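Local coordinates for protein ornithine carbamoyltransferase (Giardia intestinalis, PDB 3GRF) that probably interconverts citrulline plus phosphate with ornithine plus carbamoyl phosphate in arginine degradation, as a trimeric member of the aspartate/ornithine carbamoyltransferase superfamily, at residues Thr39-Asn44 against Val317-Leu322; Thr67-His72 against Ser313-Leu318. All coordinates share one frame; numbering follows the deposited sequence.

Contact 1 of 2, residues Thr39-Asn44 against Val317-Leu322; sequences TARAAN and VLDFFL
Bends at chi2 and chi3 (-63° and -70°) curl the side chain of Arg-41 round Asp-319 OD1, which lies 3.4 Å from Arg-41 CB, while Asp-319 swings its carboxylate anti to the backbone N (chi1 -177°). The bond from Arg-41 NE to Asp-319 OD1 is 3.0 Å long and nearly straight, with the oxygen almost in the guanidinium plane and offering its syn lone pair. A second, weak bond runs from Arg-41 NH2 to Asp-319 OD2 at 3.3 Å. The two planes are turned well apart, which fits one good bond beside one poor one. Asp-319 OD2 also forms a salt bridge with Arg-27 of helix 18-33, so two arginines whose NH2 groups come close share this buried carboxylate, which probably offsets their repulsion and stays ionised. Beside the salt bridge, Ala-42 CB rests 4.0 Å from Leu-322 CD2; a small residue suits this place because Met-66 and Leu-69 of helix 56-69 touch it as well. Arg-41 and Ala-42 are the central residues of a type I turn, and both side chains set out toward the helix. The arrangement is typical of the transcarbamoylase fold, whose C-terminal helix returns to pack on the N-terminal, carbamoyl-phosphate-binding domain.

Contact 2 of 2, residues Thr67-His72 against Ser313-Leu318; sequences TRLGGH and SAMAVL
A Schellman motif ends helix 56-69 where it packs against the C-terminal helix 303-322, in the N-terminal domain of the transcarbamoylase fold. Gly-70 is its C-prime residue: a positive phi of 100° is a conformation that glycine, lacking a side chain, adopts without strain. Gly-71 N reaches back to Met-66 O, and Gly-70 N makes a weak bond to Thr-67 O. The last turn before this stop presents Leu-69 and Arg-68 to Met-315. One methyl of Leu-69 does the touching: CD2 lies 3.9 Å from Met-315 CB and 3.7 Å from Met-315 O, so it sits over the base of the methionine and against the helix backbone. Farther out, Met-315 CG stands anti to the carbonyl carbon (chi1 -58°) and chi2 is extended, which carries the sulphur across to Arg-68. Met-315 SD lies 3.7 Å from Arg-68 NE, at the edge of the guanidinium and near its plane, and 4.0 Å from both CB and CD of the same arginine. A long, flexible thioether suits this place, since it can cross the arginine chain with its sulphur while its CB stays against Leu-69; Met-31 of helix 18-33 and Ala-65 also touch it. Beyond the glycines the chain enters strand 72-77 at His-72, which binds nickel together with His-72 of the neighbouring subunits. No hydrogen bond joins 67-72 to 313-318. Cohesion therefore comes from dispersion between methyl, methylene and thioether groups and from the burial of apolar surface on Leu-69 and Met-315, with perhaps a slight electrostatic pull between the polarisable sulphur and the cationic edge of Arg-68.

From the N terminus, the chain leaves helix 18-33, passes 39-44, enters strand 46-51 and returns through helix 56-69 to 67-72. It then builds the rest of the N-terminal domain and the second domain, and helix 303-322 returns to the first. Contact 2 closes a loop of 240 residues between its segments, lying within the span of contact 1, which closes one of 272. Both end on helix 303-322, sharing Val-317 and Leu-318. The first segments also touch each other: Ala-42 N lies 2.8 Å from Leu-69 O, a probable hydrogen bond, and Arg-41 CB packs on Leu-69 CD1. Together the contacts join the 39-44 turn, the end of helix 56-69 and the C-terminal helix.

Contact 1 of 2, residues Thr39-Asn44 against Val317-Leu322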
ATOM      1  N   THR A  39      18.410   8.720   6.606  1.00 22.81           N
ATOM      2  CA  THR A  39      17.982   7.442   6.151  1.00 25.51           C
ATOM      3  C   THR A  39      17.312   6.563   7.244  1.00 25.88           C
ATOM      4  O   THR A  39      16.712   5.518   6.956  1.00 28.53           O
ATOM      5  CB  THR A  39      19.197   6.866   5.451  1.00 29.84           C
ATOM      6  OG1 THR A  39      18.843   6.530   4.111  1.00 33.30           O
ATOM      7  CG2 THR A  39      19.785   5.762   6.162  1.00 26.97           C
ATOM      8  N   ALA A  40      17.397   6.995   8.498  1.00 28.80           N
ATOM      9  CA  ALA A  40      16.861   6.231   9.624  1.00 33.39           C
ATOM     10  C   ALA A  40      16.043   7.131  10.553  1.00 33.65           C
ATOM     11  O   ALA A  40      15.687   6.742  11.671  1.00 30.61           O
ATOM     12  CB  ALA A  40      17.979   5.551  10.368  1.00 32.59           C
ATOM     13  N   ARG A  41      15.727   8.331  10.075  1.00 31.15           N
ATOM     14  CA  ARG A  41      14.953   9.319  10.850  1.00 29.29           C
ATOM     15  C   ARG A  41      13.544   8.844  11.245  1.00 30.49           C
ATOM     16  O   ARG A  41      13.101   9.095  12.376  1.00 32.41           O
ATOM     17  CB  ARG A  41      14.896  10.659  10.101  1.00 25.91           C
ATOM     18  CG  ARG A  41      16.229  11.461  10.048  1.00 37.19           C
ATOM     19  CD  ARG A  41      16.735  11.906  11.449  1.00 35.88           C
ATOM     20  NE  ARG A  41      15.864  12.944  12.002  1.00 40.85           N
ATOM     21  CZ  ARG A  41      16.051  13.620  13.136  1.00 35.12           C
ATOM     22  NH1 ARG A  41      17.087  13.395  13.925  1.00 33.17           N
ATOM     23  NH2 ARG A  41      15.176  14.553  13.467  1.00 29.95           N
ATOM     24  N   ALA A  42      12.866   8.113  10.353  1.00 25.57           N
ATOM     25  CA  ALA A  42      11.550   7.508  10.669  1.00 33.00           C
ATOM     26  C   ALA A  42      11.575   5.989  10.708  1.00 24.90           C
ATOM     27  O   ALA A  42      10.556   5.355  10.472  1.00 22.16           O
ATOM     28  CB  ALA A  42      10.462   7.975   9.614  1.00 21.62           C
ATOM     29  N   ALA A  43      12.722   5.388  10.993  1.00 19.09           N
ATOM     30  CA  ALA A  43      12.808   3.948  11.038  1.00 24.57           C
ATOM     31  C   ALA A  43      11.698   3.434  11.946  1.00 31.14           C
ATOM     32  O   ALA A  43      11.510   3.974  13.033  1.00 32.79           O
ATOM     33  CB  ALA A  43      14.187   3.518  11.589  1.00 25.82           C
ATOM     34  N   ASN A  44      10.968   2.395  11.492  1.00 29.47           N
ATOM     35  CA  ASN A  44       9.870   1.741  12.242  1.00 28.15           C
ATOM     36  C   ASN A  44       8.650   2.578  12.567  1.00 27.46           C
ATOM     37  O   ASN A  44       7.770   2.177  13.381  1.00 25.82           O
ATOM     38  CB  ASN A  44      10.366   1.060  13.505  1.00 25.34           C
ATOM     39  CG  ASN A  44      11.443   0.053  13.217  1.00 33.84           C
ATOM     40  OD1 ASN A  44      11.171  -1.043  12.739  1.00 29.91           O
ATOM     41  ND2 ASN A  44      12.681   0.449  13.433  1.00 23.79           N
ATOM     42  N   VAL A 317       8.799  18.140   6.386  1.00 24.57           N
ATOM     43  CA  VAL A 317       7.641  18.313   7.228  1.00 23.28           C
ATOM     44  C   VAL A 317       7.313  17.133   8.151  1.00 24.71           C
ATOM     45  O   VAL A 317       7.042  17.328   9.340  1.00 33.19           O
ATOM     46  CB  VAL A 317       6.411  18.594   6.349  1.00 28.19           C
ATOM     47  CG1 VAL A 317       5.204  18.613   7.205  1.00 23.13           C
ATOM     48  CG2 VAL A 317       6.624  19.923   5.597  1.00 22.22           C
ATOM     49  N   LEU A 318       7.333  15.915   7.600  1.00 27.53           N
ATOM     50  CA  LEU A 318       7.103  14.676   8.361  1.00 24.45           C
ATOM     51  C   LEU A 318       8.164  14.554   9.446  1.00 24.62           C
ATOM     52  O   LEU A 318       7.858  14.356  10.571  1.00 27.17           O
ATOM     53  CB  LEU A 318       7.113  13.455   7.424  1.00 21.63           C
ATOM     54  CG  LEU A 318       5.913  13.467   6.422  1.00 27.12           C
ATOM     55  CD1 LEU A 318       6.027  12.464   5.280  1.00 24.30           C
ATOM     56  CD2 LEU A 318       4.583  13.253   7.161  1.00 24.11           C
ATOM     57  N   ASP A 319       9.418  14.711   9.093  1.00 25.34           N
ATOM     58  CA  ASP A 319      10.491  14.610  10.070  1.00 21.83           C
ATOM     59  C   ASP A 319      10.272  15.527  11.246  1.00 26.15           C
ATOM     60  O   ASP A 319      10.313  15.107  12.400  1.00 34.88           O
ATOM     61  CB  ASP A 319      11.832  14.947   9.417  1.00 29.41           C
ATOM     62  CG  ASP A 319      12.980  14.775  10.379  1.00 34.64           C
ATOM     63  OD1 ASP A 319      13.278  13.603  10.682  1.00 34.80           O
ATOM     64  OD2 ASP A 319      13.543  15.795  10.855  1.00 35.62           O
ATOM     65  N   PHE A 320      10.037  16.792  10.941  1.00 29.18           N
ATOM     66  CA  PHE A 320       9.785  17.802  11.935  1.00 31.41           C
ATOM     67  C   PHE A 320       8.593  17.477  12.813  1.00 27.63           C
ATOM     68  O   PHE A 320       8.667  17.649  14.004  1.00 29.07           O
ATOM     69  CB  PHE A 320       9.549  19.122  11.215  1.00 37.04           C
ATOM     70  CG  PHE A 320       9.480  20.317  12.113  1.00 30.34           C
ATOM     71  CD1 PHE A 320      10.599  20.740  12.809  1.00 41.17           C
ATOM     72  CD2 PHE A 320       8.319  21.061  12.196  1.00 45.05           C
ATOM     73  CE1 PHE A 320      10.545  21.873  13.585  1.00 48.84           C
ATOM     74  CE2 PHE A 320       8.262  22.190  12.972  1.00 48.59           C
ATOM     75  CZ  PHE A 320       9.381  22.594  13.665  1.00 36.84           C
ATOM     76  N   PHE A 321       7.461  17.057  12.246  1.00 30.35           N
ATOM     77  CA  PHE A 321       6.296  16.810  13.124  1.00 26.97           C
ATOM     78  C   PHE A 321       6.430  15.522  13.906  1.00 33.81           C
ATOM     79  O   PHE A 321       5.872  15.390  14.994  1.00 34.24           O
ATOM     80  CB  PHE A 321       4.952  16.916  12.362  1.00 33.43           C
ATOM     81  CG  PHE A 321       4.492  18.356  12.190  1.00 25.30           C
ATOM     82  CD1 PHE A 321       3.634  18.939  13.105  1.00 32.66           C
ATOM     83  CD2 PHE A 321       5.006  19.145  11.174  1.00 25.32           C
ATOM     84  CE1 PHE A 321       3.235  20.264  12.966  1.00 26.71           C
ATOM     85  CE2 PHE A 321       4.631  20.484  11.047  1.00 33.85           C
ATOM     86  CZ  PHE A 321       3.753  21.049  11.953  1.00 29.85           C
ATOM     87  N   LEU A 322       7.212  14.594  13.354  1.00 36.05           N
ATOM     88  CA  LEU A 322       7.553  13.333  13.993  1.00 38.18           C
ATOM     89  C   LEU A 322       8.342  13.604  15.316  1.00 37.39           C
ATOM     90  O   LEU A 322       8.183  12.867  16.297  1.00 35.83           O
ATOM     91  CB  LEU A 322       8.410  12.470  13.055  1.00 34.28           C
ATOM     92  CG  LEU A 322       7.851  11.086  12.631  1.00 41.15           C
ATOM     93  CD1 LEU A 322       6.350  10.999  12.908  1.00 37.86           C
ATOM     94  CD2 LEU A 322       8.150  10.834  11.159  1.00 36.75           C
TER

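Contact 2 of 2, residues Thr67-His72 against Ser313-Leu318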
ATOM      1  N   THR A  67       9.706   6.209   2.961  1.00 23.92           N
ATOM      2  CA  THR A  67      10.747   5.208   2.610  1.00 24.68           C
ATOM      3  C   THR A  67      12.135   5.808   2.727  1.00 27.09           C
ATOM      4  O   THR A  67      13.084   5.158   3.200  1.00 27.57           O
ATOM      5  CB  THR A  67      10.523   4.680   1.190  1.00 27.72           C
ATOM      6  OG1 THR A  67       9.198   4.131   1.123  1.00 20.50           O
ATOM      7  CG2 THR A  67      11.545   3.588   0.818  1.00 20.71           C
ATOM      8  N   ARG A  68      12.278   7.055   2.310  1.00 24.59           N
ATOM      9  CA  ARG A  68      13.613   7.702   2.327  1.00 30.14           C
ATOM     10  C   ARG A  68      14.147   8.005   3.711  1.00 30.25           C
ATOM     11  O   ARG A  68      15.349   8.193   3.898  1.00 27.73           O
ATOM     12  CB  ARG A  68      13.609   8.946   1.460  1.00 23.10           C
ATOM     13  CG  ARG A  68      13.643   8.570  -0.022  1.00 29.00           C
ATOM     14  CD  ARG A  68      13.436   9.775  -0.903  1.00 44.65           C
ATOM     15  NE  ARG A  68      14.636  10.606  -1.057  1.00 45.17           N
ATOM     16  CZ  ARG A  68      15.476  10.564  -2.092  1.00 45.73           C
ATOM     17  NH1 ARG A  68      15.285   9.695  -3.067  1.00 35.68           N
ATOM     18  NH2 ARG A  68      16.533  11.387  -2.137  1.00 38.98           N
ATOM     19  N   LEU A  69      13.207   8.085   4.658  1.00 26.62           N
ATOM     20  CA  LEU A  69      13.427   8.385   6.064  1.00 25.57           C
ATOM     21  C   LEU A  69      13.474   7.071   6.799  1.00 26.28           C
ATOM     22  O   LEU A  69      13.889   7.038   7.935  1.00 30.49           O
ATOM     23  CB  LEU A  69      12.264   9.226   6.584  1.00 26.16           C
ATOM     24  CG  LEU A  69      12.287  10.737   6.807  1.00 28.06           C
ATOM     25  CD1 LEU A  69      13.508  11.457   6.333  1.00 27.41           C
ATOM     26  CD2 LEU A  69      11.027  11.346   6.215  1.00 41.88           C
ATOM     27  N   GLY A  70      13.010   5.997   6.146  1.00 26.23           N
ATOM     28  CA  GLY A  70      13.176   4.614   6.619  1.00 24.59           C
ATOM     29  C   GLY A  70      11.967   4.032   7.310  1.00 30.84           C
ATOM     30  O   GLY A  70      12.068   3.023   8.023  1.00 28.37           O
ATOM     31  N   GLY A  71      10.825   4.674   7.098  1.00 22.04           N
ATOM     32  CA  GLY A  71       9.594   4.323   7.779  1.00 27.81           C
ATOM     33  C   GLY A  71       8.639   3.917   6.671  1.00 19.86           C
ATOM     34  O   GLY A  71       9.086   3.441   5.614  1.00 25.77           O
ATOM     35  N   HIS A  72       7.348   4.109   6.900  1.00 25.02           N
ATOM     36  CA  HIS A  72       6.316   3.571   5.971  1.00 24.72           C
ATOM     37  C   HIS A  72       5.073   4.426   6.029  1.00 23.51           C
ATOM     38  O   HIS A  72       4.726   4.901   7.094  1.00 26.79           O
ATOM     39  CB  HIS A  72       5.916   2.148   6.361  1.00 23.05           C
ATOM     40  CG  HIS A  72       5.025   1.496   5.349  1.00 28.42           C
ATOM     41  ND1 HIS A  72       3.713   1.169   5.613  1.00 26.13           N
ATOM     42  CD2 HIS A  72       5.239   1.182   4.051  1.00 28.44           C
ATOM     43  CE1 HIS A  72       3.158   0.663   4.527  1.00 25.23           C
ATOM     44  NE2 HIS A  72       4.062   0.650   3.564  1.00 28.97           N
ATOM     45  N   SER A 313      10.387  18.369   0.397  1.00 23.40           N
ATOM     46  CA  SER A 313       9.613  19.184   1.363  1.00 22.18           C
ATOM     47  C   SER A 313       8.671  18.336   2.237  1.00 25.24           C
ATOM     48  O   SER A 313       8.315  18.715   3.353  1.00 27.34           O
ATOM     49  CB  SER A 313       8.859  20.239   0.599  1.00 25.38           C
ATOM     50  OG  SER A 313       8.090  19.596  -0.404  1.00 24.77           O
ATOM     51  N   ALA A 314       8.299  17.170   1.740  1.00 24.68           N
ATOM     52  CA  ALA A 314       7.466  16.261   2.518  1.00 22.69           C
ATOM     53  C   ALA A 314       8.309  15.616   3.573  1.00 27.32           C
ATOM     54  O   ALA A 314       7.845  15.475   4.701  1.00 25.89           O
ATOM     55  CB  ALA A 314       6.794  15.188   1.626  1.00 26.58           C
ATOM     56  N   MET A 315       9.545  15.216   3.227  1.00 27.20           N
ATOM     57  CA  MET A 315      10.407  14.522   4.181  1.00 27.16           C
ATOM     58  C   MET A 315      10.696  15.461   5.349  1.00 28.43           C
ATOM     59  O   MET A 315      10.847  15.014   6.490  1.00 29.37           O
ATOM     60  CB  MET A 315      11.753  14.117   3.553  1.00 24.91           C
ATOM     61  CG  MET A 315      11.705  13.214   2.316  1.00 29.38           C
ATOM     62  SD  MET A 315      13.310  12.942   1.510  1.00 29.91           S
ATOM     63  CE  MET A 315      14.052  14.563   1.540  1.00 45.08           C
ATOM     64  N   ALA A 316      10.834  16.751   5.046  1.00 33.02           N
ATOM     65  CA  ALA A 316      11.155  17.768   6.050  1.00 25.00           C
ATOM     66  C   ALA A 316       9.985  17.961   6.956  1.00 21.22           C
ATOM     67  O   ALA A 316      10.104  17.998   8.166  1.00 20.42           O
ATOM     68  CB  ALA A 316      11.540  19.094   5.387  1.00 23.19           C
ATOM     69  N   VAL A 317       8.799  18.140   6.386  1.00 24.57           N
ATOM     70  CA  VAL A 317       7.641  18.313   7.228  1.00 23.28           C
ATOM     71  C   VAL A 317       7.313  17.133   8.151  1.00 24.71           C
ATOM     72  O   VAL A 317       7.042  17.328   9.340  1.00 33.19           O
ATOM     73  CB  VAL A 317       6.411  18.594   6.349  1.00 28.19           C
ATOM     74  CG1 VAL A 317       5.204  18.613   7.205  1.00 23.13           C
ATOM     75  CG2 VAL A 317       6.624  19.923   5.597  1.00 22.22           C
ATOM     76  N   LEU A 318       7.333  15.915   7.600  1.00 27.53           N
ATOM     77  CA  LEU A 318       7.103  14.676   8.361  1.00 24.45           C
ATOM     78  C   LEU A 318       8.164  14.554   9.446  1.00 24.62           C
ATOM     79  O   LEU A 318       7.858  14.356  10.571  1.00 27.17           O
ATOM     80  CB  LEU A 318       7.113  13.455   7.424  1.00 21.63           C
ATOM     81  CG  LEU A 318       5.913  13.467   6.422  1.00 27.12           C
ATOM     82  CD1 LEU A 318       6.027  12.464   5.280  1.00 24.30           C
ATOM     83  CD2 LEU A 318       4.583  13.253   7.161  1.00 24.11           C
TER